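Local coordinates for protein cytochrome c-554 (Nitrosomonas europaea, PDB 1FT5) that carries electrons through its haems in ammonia oxidation, accepting them directly from hydroxylamine oxidoreductase, at residues A28-K40 against P50-H64. Sequence-based numbering, arbitrary orientation.
Sequences AKAMESLKPNVKK and PAKDYTQDKDCVGCH. With HEM (protoporphyrin IX containing Fe), chain F; PO4 (phosphate ion), chain D.
Leu34 projects from 28-40 into a hollow that 50-64 forms around the haem-binding motif CXXCH, whose Cys60 and Cys63 are thioether-linked to haem 2 and whose His64 is an axial ligand of its iron. CG lies anti to the carbonyl carbon (chi1 -57°), which points the branch into the hollow, and the two methyls meet different walls. CD2 sits above the centre of the imidazole face, 3.7 Å from the His64 ring centroid, and also packs on Cys60 CB and the porphyrin pyrrole; CD1 fills the niche between Val61 and the Tyr54 carbonyl. Beside this knob, Met31, its chain bent at chi2 and chi3, crosses the Thr55 side chain at about a right angle and rests SD on its CB.

The ring of His64 is pinned at both nitrogens: NE2 binds the iron at 2.2 Å, while ND1 donates to Ala30 O at 2.7 Å. The oxygen lies near the ring plane, but the donor stands above the carbonyl plane. Together with the iron bond, this hydrogen bond holds the imidazole's rotation, and it may make the ring more electron-rich as a ligand. Tyr54 turns one ring face to the CMB methyl of the haem, with Lys52 CG over the other, and its hydroxyl bonds to the backbone of Asp49.

Farther out, the Pro36 ring lies alongside Asp53 CB. Lys35, extended beyond CG, runs past Thr55 to a salt bridge with Glu32 and a hydrogen bond to a phosphate ion, probably from the crystallisation medium. An alanine in its place would remove the CG methylene resting on Thr55 CG2, probably opening a gap there and leaving Glu32 OE2 without its salt-bridge partner. The Lys40 side chain crosses Pro50 at about a right angle, its CG 3.9 Å from Pro50 CB, and next to it the backbone N of Asn37 donates to Pro50 O at 2.7 Å.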
ATOM      1  N   ALA A  28      -0.393  -7.529  -3.888  1.00 13.64           N
ATOM      2  CA  ALA A  28      -1.749  -7.792  -4.410  1.00 15.11           C
ATOM      3  C   ALA A  28      -2.243  -9.191  -4.113  1.00 12.84           C
ATOM      4  O   ALA A  28      -3.458  -9.452  -4.067  1.00 17.56           O
ATOM      5  CB  ALA A  28      -1.801  -7.593  -5.976  1.00 14.30           C
ATOM      6  N   LYS A  29      -1.280 -10.112  -3.930  1.00 13.32           N
ATOM      7  CA  LYS A  29      -1.606 -11.522  -3.696  1.00 13.97           C
ATOM      8  C   LYS A  29      -1.542 -11.829  -2.201  1.00 14.76           C
ATOM      9  O   LYS A  29      -1.577 -13.026  -1.804  1.00 17.68           O
ATOM     10  CB  LYS A  29      -0.591 -12.423  -4.466  1.00 18.33           C
ATOM     11  CG  LYS A  29      -0.560 -12.112  -5.975  1.00 21.65           C
ATOM     12  CD  LYS A  29       0.670 -12.720  -6.660  1.00 27.09           C
ATOM     13  CE  LYS A  29       0.667 -12.302  -8.145  1.00 33.04           C
ATOM     14  NZ  LYS A  29       1.710 -13.008  -8.955  1.00 38.66           N
ATOM     15  N   ALA A  30      -1.501 -10.808  -1.344  1.00 12.17           N
ATOM     16  CA  ALA A  30      -1.326 -11.103   0.091  1.00 12.25           C
ATOM     17  C   ALA A  30      -2.339 -11.984   0.727  1.00 13.73           C
ATOM     18  O   ALA A  30      -1.981 -12.747   1.671  1.00 12.90           O
ATOM     19  CB  ALA A  30      -1.227  -9.822   0.883  1.00 14.89           C
ATOM     20  N   MET A  31      -3.592 -11.898   0.293  1.00 14.25           N
ATOM     21  CA  MET A  31      -4.571 -12.781   0.934  1.00 13.76           C
ATOM     22  C   MET A  31      -4.382 -14.212   0.466  1.00 16.59           C
ATOM     23  O   MET A  31      -4.790 -15.154   1.157  1.00 14.96           O
ATOM     24  CB  MET A  31      -5.981 -12.255   0.616  1.00 13.17           C
ATOM     25  CG  MET A  31      -7.159 -13.103   1.132  1.00 14.63           C
ATOM     26  SD  MET A  31      -7.133 -13.266   2.958  1.00 17.76           S
ATOM     27  CE  MET A  31      -7.592 -11.673   3.474  1.00 23.12           C
ATOM     28  N   GLU A  32      -3.772 -14.420  -0.704  1.00 15.65           N
ATOM     29  CA  GLU A  32      -3.592 -15.799  -1.166  1.00 15.64           C
ATOM     30  C   GLU A  32      -2.665 -16.586  -0.205  1.00 14.43           C
ATOM     31  O   GLU A  32      -2.831 -17.812   0.015  1.00 16.36           O
ATOM     32  CB  GLU A  32      -2.955 -15.825  -2.558  1.00 17.51           C
ATOM     33  CG  GLU A  32      -3.774 -15.136  -3.611  1.00 21.05           C
ATOM     34  CD  GLU A  32      -5.136 -15.764  -3.881  1.00 25.24           C
ATOM     35  OE1 GLU A  32      -6.103 -15.018  -4.145  1.00 31.85           O
ATOM     36  OE2 GLU A  32      -5.252 -17.002  -3.871  1.00 28.09           O
ATOM     37  N   SER A  33      -1.748 -15.865   0.416  1.00 14.69           N
ATOM     38  CA  SER A  33      -0.795 -16.446   1.347  1.00 14.10           C
ATOM     39  C   SER A  33      -1.471 -16.975   2.586  1.00 15.00           C
ATOM     40  O   SER A  33      -0.898 -17.828   3.249  1.00 15.86           O
ATOM     41  CB  SER A  33       0.254 -15.443   1.758  1.00 16.32           C
ATOM     42  OG  SER A  33       1.082 -15.130   0.639  1.00 17.34           O
ATOM     43  N   LEU A  34      -2.639 -16.430   2.902  1.00 14.18           N
ATOM     44  CA  LEU A  34      -3.368 -16.863   4.111  1.00 15.08           C
ATOM     45  C   LEU A  34      -4.201 -18.108   3.849  1.00 16.83           C
ATOM     46  O   LEU A  34      -4.822 -18.639   4.780  1.00 16.64           O
ATOM     47  CB  LEU A  34      -4.259 -15.725   4.663  1.00 15.40           C
ATOM     48  CG  LEU A  34      -3.516 -14.413   5.002  1.00 13.69           C
ATOM     49  CD1 LEU A  34      -4.408 -13.483   5.778  1.00 13.07           C
ATOM     50  CD2 LEU A  34      -2.254 -14.711   5.858  1.00 14.05           C
ATOM     51  N   LYS A  35      -4.248 -18.561   2.583  1.00 16.86           N
ATOM     52  CA  LYS A  35      -5.059 -19.736   2.234  1.00 16.81           C
ATOM     53  C   LYS A  35      -4.347 -21.002   2.545  1.00 16.11           C
ATOM     54  O   LYS A  35      -3.158 -21.085   2.545  1.00 17.70           O
ATOM     55  CB  LYS A  35      -5.403 -19.692   0.718  1.00 17.64           C
ATOM     56  CG  LYS A  35      -6.367 -18.586   0.396  1.00 19.94           C
ATOM     57  CD  LYS A  35      -6.612 -18.530  -1.122  1.00 21.52           C
ATOM     58  CE  LYS A  35      -7.446 -17.360  -1.484  1.00 25.01           C
ATOM     59  NZ  LYS A  35      -7.808 -17.513  -2.952  1.00 26.90           N
ATOM     60  N   PRO A  36      -5.138 -22.069   2.825  1.00 18.66           N
ATOM     61  CA  PRO A  36      -4.534 -23.352   3.137  1.00 20.20           C
ATOM     62  C   PRO A  36      -3.650 -23.886   2.027  1.00 20.24           C
ATOM     63  O   PRO A  36      -4.008 -23.781   0.840  1.00 20.96           O
ATOM     64  CB  PRO A  36      -5.742 -24.289   3.362  1.00 21.60           C
ATOM     65  CG  PRO A  36      -6.973 -23.482   3.183  1.00 21.99           C
ATOM     66  CD  PRO A  36      -6.610 -22.066   2.807  1.00 16.38           C
ATOM     67  N   ASN A  37      -2.525 -24.461   2.391  1.00 20.95           N
ATOM     68  CA  ASN A  37      -1.631 -25.073   1.432  1.00 23.48           C
ATOM     69  C   ASN A  37      -0.896 -24.151   0.461  1.00 25.37           C
ATOM     70  O   ASN A  37      -0.301 -24.619  -0.495  1.00 28.52           O
ATOM     71  CB  ASN A  37      -2.427 -26.160   0.699  1.00 27.91           C
ATOM     72  CG  ASN A  37      -2.974 -27.200   1.667  1.00 30.70           C
ATOM     73  OD1 ASN A  37      -2.212 -27.896   2.324  1.00 34.74           O
ATOM     74  ND2 ASN A  37      -4.282 -27.277   1.782  1.00 33.05           N
ATOM     75  N   VAL A  38      -0.948 -22.841   0.717  1.00 19.41           N
ATOM     76  CA  VAL A  38      -0.186 -21.891  -0.078  1.00 20.66           C
ATOM     77  C   VAL A  38       1.064 -21.486   0.771  1.00 18.99           C
ATOM     78  O   VAL A  38       0.953 -21.258   1.992  1.00 20.64           O
ATOM     79  CB  VAL A  38      -1.043 -20.641  -0.389  1.00 20.44           C
ATOM     80  CG1 VAL A  38      -0.165 -19.569  -1.097  1.00 20.46           C
ATOM     81  CG2 VAL A  38      -2.229 -21.061  -1.244  1.00 23.60           C
ATOM     82  N   LYS A  39       2.239 -21.430   0.145  1.00 18.80           N
ATOM     83  CA  LYS A  39       3.481 -21.066   0.816  1.00 16.03           C
ATOM     84  C   LYS A  39       3.699 -21.986   1.998  1.00 19.08           C
ATOM     85  O   LYS A  39       4.047 -21.564   3.117  1.00 19.64           O
ATOM     86  CB  LYS A  39       3.477 -19.590   1.229  1.00 19.68           C
ATOM     87  CG  LYS A  39       3.545 -18.686  -0.059  1.00 22.30           C
ATOM     88  CD  LYS A  39       3.982 -17.279   0.250  1.00 19.87           C
ATOM     89  CE  LYS A  39       4.179 -16.444  -1.004  1.00 24.87           C
ATOM     90  NZ  LYS A  39       4.730 -15.094  -0.642  1.00 19.59           N
ATOM     91  N   LYS A  40       3.529 -23.262   1.730  1.00 20.66           N
ATOM     92  CA  LYS A  40       3.704 -24.237   2.790  1.00 22.54           C
ATOM     93  C   LYS A  40       5.086 -24.230   3.435  1.00 20.64           C
ATOM     94  O   LYS A  40       5.190 -24.293   4.665  1.00 23.53           O
ATOM     95  CB  LYS A  40       3.378 -25.641   2.255  1.00 21.55           C
ATOM     96  CG  LYS A  40       1.917 -25.789   1.848  1.00 29.16           C
ATOM     97  CD  LYS A  40       1.581 -27.274   1.536  1.00 31.71           C
ATOM     98  CE  LYS A  40       1.881 -27.595   0.079  1.00 34.15           C
ATOM     99  NZ  LYS A  40       0.996 -26.852  -0.877  1.00 38.20           N
ATOM    100  N   PRO A  50       0.704 -25.250   7.740  1.00 17.97           N
ATOM    101  CA  PRO A  50       0.586 -25.119   6.275  1.00 17.07           C
ATOM    102  C   PRO A  50      -0.771 -25.426   5.692  1.00 20.62           C
ATOM    103  O   PRO A  50      -1.082 -25.046   4.536  1.00 22.69           O
ATOM    104  CB  PRO A  50       1.641 -26.090   5.734  1.00 22.89           C
ATOM    105  CG  PRO A  50       1.769 -27.194   6.856  1.00 24.32           C
ATOM    106  CD  PRO A  50       1.606 -26.354   8.153  1.00 22.74           C
ATOM    107  N   ALA A  51      -1.587 -26.161   6.443  1.00 18.65           N
ATOM    108  CA  ALA A  51      -2.883 -26.537   5.953  1.00 20.77           C
ATOM    109  C   ALA A  51      -4.032 -25.747   6.509  1.00 16.19           C
ATOM    110  O   ALA A  51      -5.175 -25.932   6.090  1.00 22.53           O
ATOM    111  CB  ALA A  51      -3.113 -28.100   6.201  1.00 23.86           C
ATOM    112  N   LYS A  52      -3.740 -24.825   7.431  1.00 17.12           N
ATOM    113  CA  LYS A  52      -4.795 -24.051   8.064  1.00 17.88           C
ATOM    114  C   LYS A  52      -5.321 -22.906   7.177  1.00 16.07           C
ATOM    115  O   LYS A  52      -4.544 -22.266   6.458  1.00 17.68           O
ATOM    116  CB  LYS A  52      -4.268 -23.457   9.407  1.00 16.41           C
ATOM    117  CG  LYS A  52      -5.231 -22.486  10.103  1.00 14.95           C
ATOM    118  CD  LYS A  52      -4.813 -22.284  11.568  1.00 15.40           C
ATOM    119  CE  LYS A  52      -5.565 -21.125  12.236  1.00 17.80           C
ATOM    120  NZ  LYS A  52      -5.055 -21.009  13.658  1.00 21.79           N
ATOM    121  N   ASP A  53      -6.611 -22.616   7.313  1.00 16.35           N
ATOM    122  CA  ASP A  53      -7.177 -21.484   6.594  1.00 16.84           C
ATOM    123  C   ASP A  53      -7.050 -20.266   7.519  1.00 15.81           C
ATOM    124  O   ASP A  53      -7.769 -20.157   8.514  1.00 16.19           O
ATOM    125  CB  ASP A  53      -8.643 -21.748   6.296  1.00 16.95           C
ATOM    126  CG  ASP A  53      -9.330 -20.585   5.596  1.00 24.19           C
ATOM    127  OD1 ASP A  53      -8.677 -19.565   5.278  1.00 18.33           O
ATOM    128  OD2 ASP A  53     -10.554 -20.697   5.391  1.00 23.77           O
ATOM    129  N   TYR A  54      -6.119 -19.336   7.183  1.00 13.11           N
ATOM    130  CA  TYR A  54      -5.898 -18.111   8.006  1.00 12.91           C
ATOM    131  C   TYR A  54      -6.625 -16.907   7.377  1.00 11.36           C
ATOM    132  O   TYR A  54      -6.432 -15.795   7.881  1.00 14.30           O
ATOM    133  CB  TYR A  54      -4.388 -17.765   8.053  1.00 10.79           C
ATOM    134  CG  TYR A  54      -3.575 -18.753   8.919  1.00 10.72           C
ATOM    135  CD1 TYR A  54      -2.820 -19.751   8.310  1.00 14.07           C
ATOM    136  CD2 TYR A  54      -3.526 -18.619  10.316  1.00 13.23           C
ATOM    137  CE1 TYR A  54      -1.984 -20.622   9.062  1.00 15.48           C
ATOM    138  CE2 TYR A  54      -2.699 -19.464  11.046  1.00 11.95           C
ATOM    139  CZ  TYR A  54      -1.946 -20.425  10.419  1.00 13.12           C
ATOM    140  OH  TYR A  54      -1.107 -21.214  11.178  1.00 15.56           O
ATOM    141  N   THR A  55      -7.497 -17.131   6.388  1.00 13.40           N
ATOM    142  CA  THR A  55      -8.106 -15.970   5.719  1.00 15.43           C
ATOM    143  C   THR A  55      -9.122 -15.194   6.538  1.00 17.46           C
ATOM    144  O   THR A  55      -9.500 -14.099   6.157  1.00 17.17           O
ATOM    145  CB  THR A  55      -8.801 -16.355   4.367  1.00 13.46           C
ATOM    146  OG1 THR A  55      -9.866 -17.237   4.687  1.00 15.60           O
ATOM    147  CG2 THR A  55      -7.894 -17.027   3.403  1.00 15.45           C
ATOM    148  N   GLN A  56      -9.591 -15.770   7.657  1.00 13.57           N
ATOM    149  CA  GLN A  56     -10.542 -15.077   8.525  1.00 14.89           C
ATOM    150  C   GLN A  56      -9.953 -14.967   9.939  1.00 16.77           C
ATOM    151  O   GLN A  56     -10.693 -14.781  10.905  1.00 19.94           O
ATOM    152  CB  GLN A  56     -11.889 -15.843   8.578  1.00 16.95           C
ATOM    153  CG  GLN A  56     -12.479 -16.053   7.142  1.00 20.42           C
ATOM    154  CD  GLN A  56     -13.863 -16.650   7.176  1.00 27.58           C
ATOM    155  OE1 GLN A  56     -14.053 -17.836   7.504  1.00 28.02           O
ATOM    156  NE2 GLN A  56     -14.828 -15.842   6.865  1.00 25.99           N
ATOM    157  N   ASP A  57      -8.611 -15.054  10.044  1.00 15.21           N
ATOM    158  CA  ASP A  57      -7.955 -15.018  11.345  1.00 16.06           C
ATOM    159  C   ASP A  57      -7.520 -13.581  11.646  1.00 15.54           C
ATOM    160  O   ASP A  57      -6.716 -12.991  10.911  1.00 15.89           O
ATOM    161  CB  ASP A  57      -6.772 -15.976  11.295  1.00 17.51           C
ATOM    162  CG  ASP A  57      -6.132 -16.229  12.697  1.00 17.18           C
ATOM    163  OD1 ASP A  57      -6.264 -15.358  13.575  1.00 17.78           O
ATOM    164  OD2 ASP A  57      -5.527 -17.316  12.884  1.00 20.51           O
ATOM    165  N   LYS A  58      -8.077 -13.010  12.704  1.00 16.26           N
ATOM    166  CA  LYS A  58      -7.715 -11.653  13.076  1.00 14.00           C
ATOM    167  C   LYS A  58      -6.252 -11.495  13.500  1.00 12.74           C
ATOM    168  O   LYS A  58      -5.802 -10.361  13.637  1.00 15.42           O
ATOM    169  CB  LYS A  58      -8.654 -11.145  14.189  1.00 18.08           C
ATOM    170  CG  LYS A  58      -8.383 -11.900  15.493  1.00 22.24           C
ATOM    171  CD  LYS A  58      -9.407 -11.544  16.575  1.00 31.96           C
ATOM    172  CE  LYS A  58      -8.946 -12.076  17.952  1.00 32.79           C
ATOM    173  NZ  LYS A  58     -10.041 -11.990  18.977  1.00 37.05           N
ATOM    174  N   ASP A  59      -5.535 -12.608  13.758  1.00 15.33           N
ATOM    175  CA  ASP A  59      -4.095 -12.520  14.066  1.00 14.71           C
ATOM    176  C   ASP A  59      -3.293 -12.433  12.748  1.00 14.23           C
ATOM    177  O   ASP A  59      -2.062 -12.311  12.807  1.00 16.19           O
ATOM    178  CB  ASP A  59      -3.559 -13.791  14.771  1.00 14.21           C
ATOM    179  CG  ASP A  59      -4.158 -14.006  16.133  1.00 22.43           C
ATOM    180  OD1 ASP A  59      -4.586 -13.014  16.708  1.00 23.99           O
ATOM    181  OD2 ASP A  59      -4.155 -15.176  16.602  1.00 24.59           O
ATOM    182  N   CYS A  60      -3.976 -12.436  11.560  1.00 12.20           N
ATOM    183  CA  CYS A  60      -3.221 -12.441  10.285  1.00 12.44           C
ATOM    184  C   CYS A  60      -3.709 -11.448   9.257  1.00 11.90           C
ATOM    185  O   CYS A  60      -2.887 -10.763   8.595  1.00 12.42           O
ATOM    186  CB  CYS A  60      -3.293 -13.789   9.567  1.00 13.79           C
ATOM    187  SG  CYS A  60      -2.926 -15.226  10.618  1.00 13.50           S
ATOM    188  N   VAL A  61      -5.013 -11.292   9.177  1.00 11.80           N
ATOM    189  CA  VAL A  61      -5.495 -10.472   8.054  1.00 13.53           C
ATOM    190  C   VAL A  61      -5.102  -9.018   8.036  1.00 13.81           C
ATOM    191  O   VAL A  61      -4.989  -8.430   6.951  1.00 13.19           O
ATOM    192  CB  VAL A  61      -7.049 -10.524   7.889  1.00 16.02           C
ATOM    193  CG1 VAL A  61      -7.584 -11.964   7.674  1.00 13.74           C
ATOM    194  CG2 VAL A  61      -7.680  -9.894   9.058  1.00 17.49           C
ATOM    195  N   GLY A  62      -4.821  -8.425   9.189  1.00 12.22           N
ATOM    196  CA  GLY A  62      -4.590  -7.001   9.240  1.00 13.05           C
ATOM    197  C   GLY A  62      -3.424  -6.517   8.413  1.00 11.41           C
ATOM    198  O   GLY A  62      -3.369  -5.330   8.071  1.00 15.29           O
ATOM    199  N   CYS A  63      -2.475  -7.411   8.148  1.00 10.33           N
ATOM    200  CA  CYS A  63      -1.349  -6.948   7.338  1.00 11.74           C
ATOM    201  C   CYS A  63      -1.433  -7.455   5.909  1.00 11.58           C
ATOM    202  O   CYS A  63      -0.502  -7.272   5.124  1.00 11.09           O
ATOM    203  CB  CYS A  63      -0.031  -7.430   7.965  1.00 14.38           C
ATOM    204  SG  CYS A  63       0.207  -6.669   9.582  1.00 12.19           S
ATOM    205  N   HIS A  64      -2.536  -8.092   5.563  1.00 12.41           N
ATOM    206  CA  HIS A  64      -2.732  -8.673   4.245  1.00 11.57           C
ATOM    207  C   HIS A  64      -3.931  -8.082   3.473  1.00 10.74           C
ATOM    208  O   HIS A  64      -4.347  -8.642   2.465  1.00 13.02           O
ATOM    209  CB  HIS A  64      -2.911 -10.186   4.384  1.00 12.88           C
ATOM    210  CG  HIS A  64      -1.628 -10.900   4.779  1.00 10.74           C
ATOM    211  ND1 HIS A  64      -0.906 -11.703   3.924  1.00 10.99           N
ATOM    212  CD2 HIS A  64      -0.917 -10.888   5.951  1.00 13.26           C
ATOM    213  CE1 HIS A  64       0.196 -12.158   4.572  1.00 11.74           C
ATOM    214  NE2 HIS A  64       0.234 -11.668   5.788  1.00 11.01           N
TER
HETATM  215  CHA HEM F 214       4.387 -12.397   4.639  1.00 10.78           C
HETATM  216  CHB HEM F 214       1.255 -15.584   6.507  1.00 11.79           C
HETATM  217  CHC HEM F 214       0.205 -12.402  10.086  1.00 11.91           C
HETATM  218  CHD HEM F 214       3.077  -9.092   7.899  1.00 11.28           C
HETATM  219  C1A HEM F 214       3.594 -13.563   4.810  1.00 10.98           C
HETATM  220  C2A HEM F 214       3.754 -14.760   4.067  1.00 11.70           C
HETATM  221  C3A HEM F 214       2.841 -15.670   4.581  1.00 13.38           C
HETATM  222  C4A HEM F 214       2.172 -14.957   5.648  1.00 14.03           C
HETATM  223  CMA HEM F 214       2.603 -17.143   4.192  1.00 14.96           C
HETATM  224  CAA HEM F 214       4.754 -14.964   2.967  1.00 11.89           C
HETATM  225  CBA HEM F 214       6.138 -15.331   3.500  1.00 14.93           C
HETATM  226  CGA HEM F 214       7.098 -15.723   2.382  1.00 17.51           C
HETATM  227  O1A HEM F 214       6.679 -15.819   1.207  1.00 21.50           O
HETATM  228  O2A HEM F 214       8.294 -15.888   2.685  1.00 18.08           O
HETATM  229  C1B HEM F 214       0.698 -14.979   7.654  1.00 11.09           C
HETATM  230  C2B HEM F 214      -0.130 -15.663   8.627  1.00 13.97           C
HETATM  231  C3B HEM F 214      -0.360 -14.803   9.634  1.00 12.36           C
HETATM  232  C4B HEM F 214       0.272 -13.553   9.296  1.00 10.78           C
HETATM  233  CMB HEM F 214      -0.691 -17.057   8.495  1.00 14.70           C
HETATM  234  CAB HEM F 214      -1.167 -15.020  10.923  1.00 15.90           C
HETATM  235  CBB HEM F 214      -0.663 -16.233  11.739  1.00 15.71           C
HETATM  236  C1C HEM F 214       0.856 -11.181   9.750  1.00 12.05           C
HETATM  237  C2C HEM F 214       0.755  -9.972  10.539  1.00 11.45           C
HETATM  238  C3C HEM F 214       1.535  -9.018   9.901  1.00  9.98           C
HETATM  239  C4C HEM F 214       2.113  -9.696   8.756  1.00  9.61           C
HETATM  240  CMC HEM F 214      -0.084  -9.769  11.792  1.00 11.64           C
HETATM  241  CAC HEM F 214       1.738  -7.565  10.216  1.00 10.99           C
HETATM  242  CBC HEM F 214       1.884  -7.120  11.673  1.00 13.52           C
HETATM  243  C1D HEM F 214       3.701  -9.725   6.831  1.00 12.75           C
HETATM  244  C2D HEM F 214       4.753  -9.139   6.077  1.00 12.61           C
HETATM  245  C3D HEM F 214       5.153 -10.090   5.163  1.00 12.16           C
HETATM  246  C4D HEM F 214       4.307 -11.234   5.369  1.00 13.68           C
HETATM  247  CMD HEM F 214       5.311  -7.729   6.300  1.00 13.08           C
HETATM  248  CAD HEM F 214       6.278  -9.932   4.159  1.00 10.73           C
HETATM  249  CBD HEM F 214       7.639 -10.489   4.618  1.00 12.53           C
HETATM  250  CGD HEM F 214       8.714 -10.262   3.575  1.00 17.46           C
HETATM  251  O1D HEM F 214       8.698 -10.965   2.565  1.00 23.09           O
HETATM  252  O2D HEM F 214       9.548  -9.423   3.782  1.00 21.70           O
HETATM  253  NA  HEM F 214       2.570 -13.647   5.768  1.00 12.44           N
HETATM  254  NB  HEM F 214       0.957 -13.673   8.060  1.00 11.66           N
HETATM  255  NC  HEM F 214       1.635 -10.982   8.616  1.00 11.81           N
HETATM  256  ND  HEM F 214       3.402 -10.977   6.408  1.00 10.24           N
HETATM  257 FE   HEM F 214       1.917 -12.204   7.046  1.00 12.12          FE
HETATM  258  P   PO4 D 219      -9.674 -14.147  -2.153  1.00 43.77           P
HETATM  259  O1  PO4 D 219     -10.475 -13.975  -0.826  1.00 41.48           O
HETATM  260  O2  PO4 D 219      -9.957 -12.933  -3.069  1.00 39.70           O
HETATM  261  O3  PO4 D 219      -8.164 -14.232  -1.840  1.00 36.55           O
HETATM  262  O4  PO4 D 219     -10.130 -15.453  -2.905  1.00 36.07           O
HETATM  263  O   HOH W   1      -6.085 -28.039   3.712  1.00 34.93           O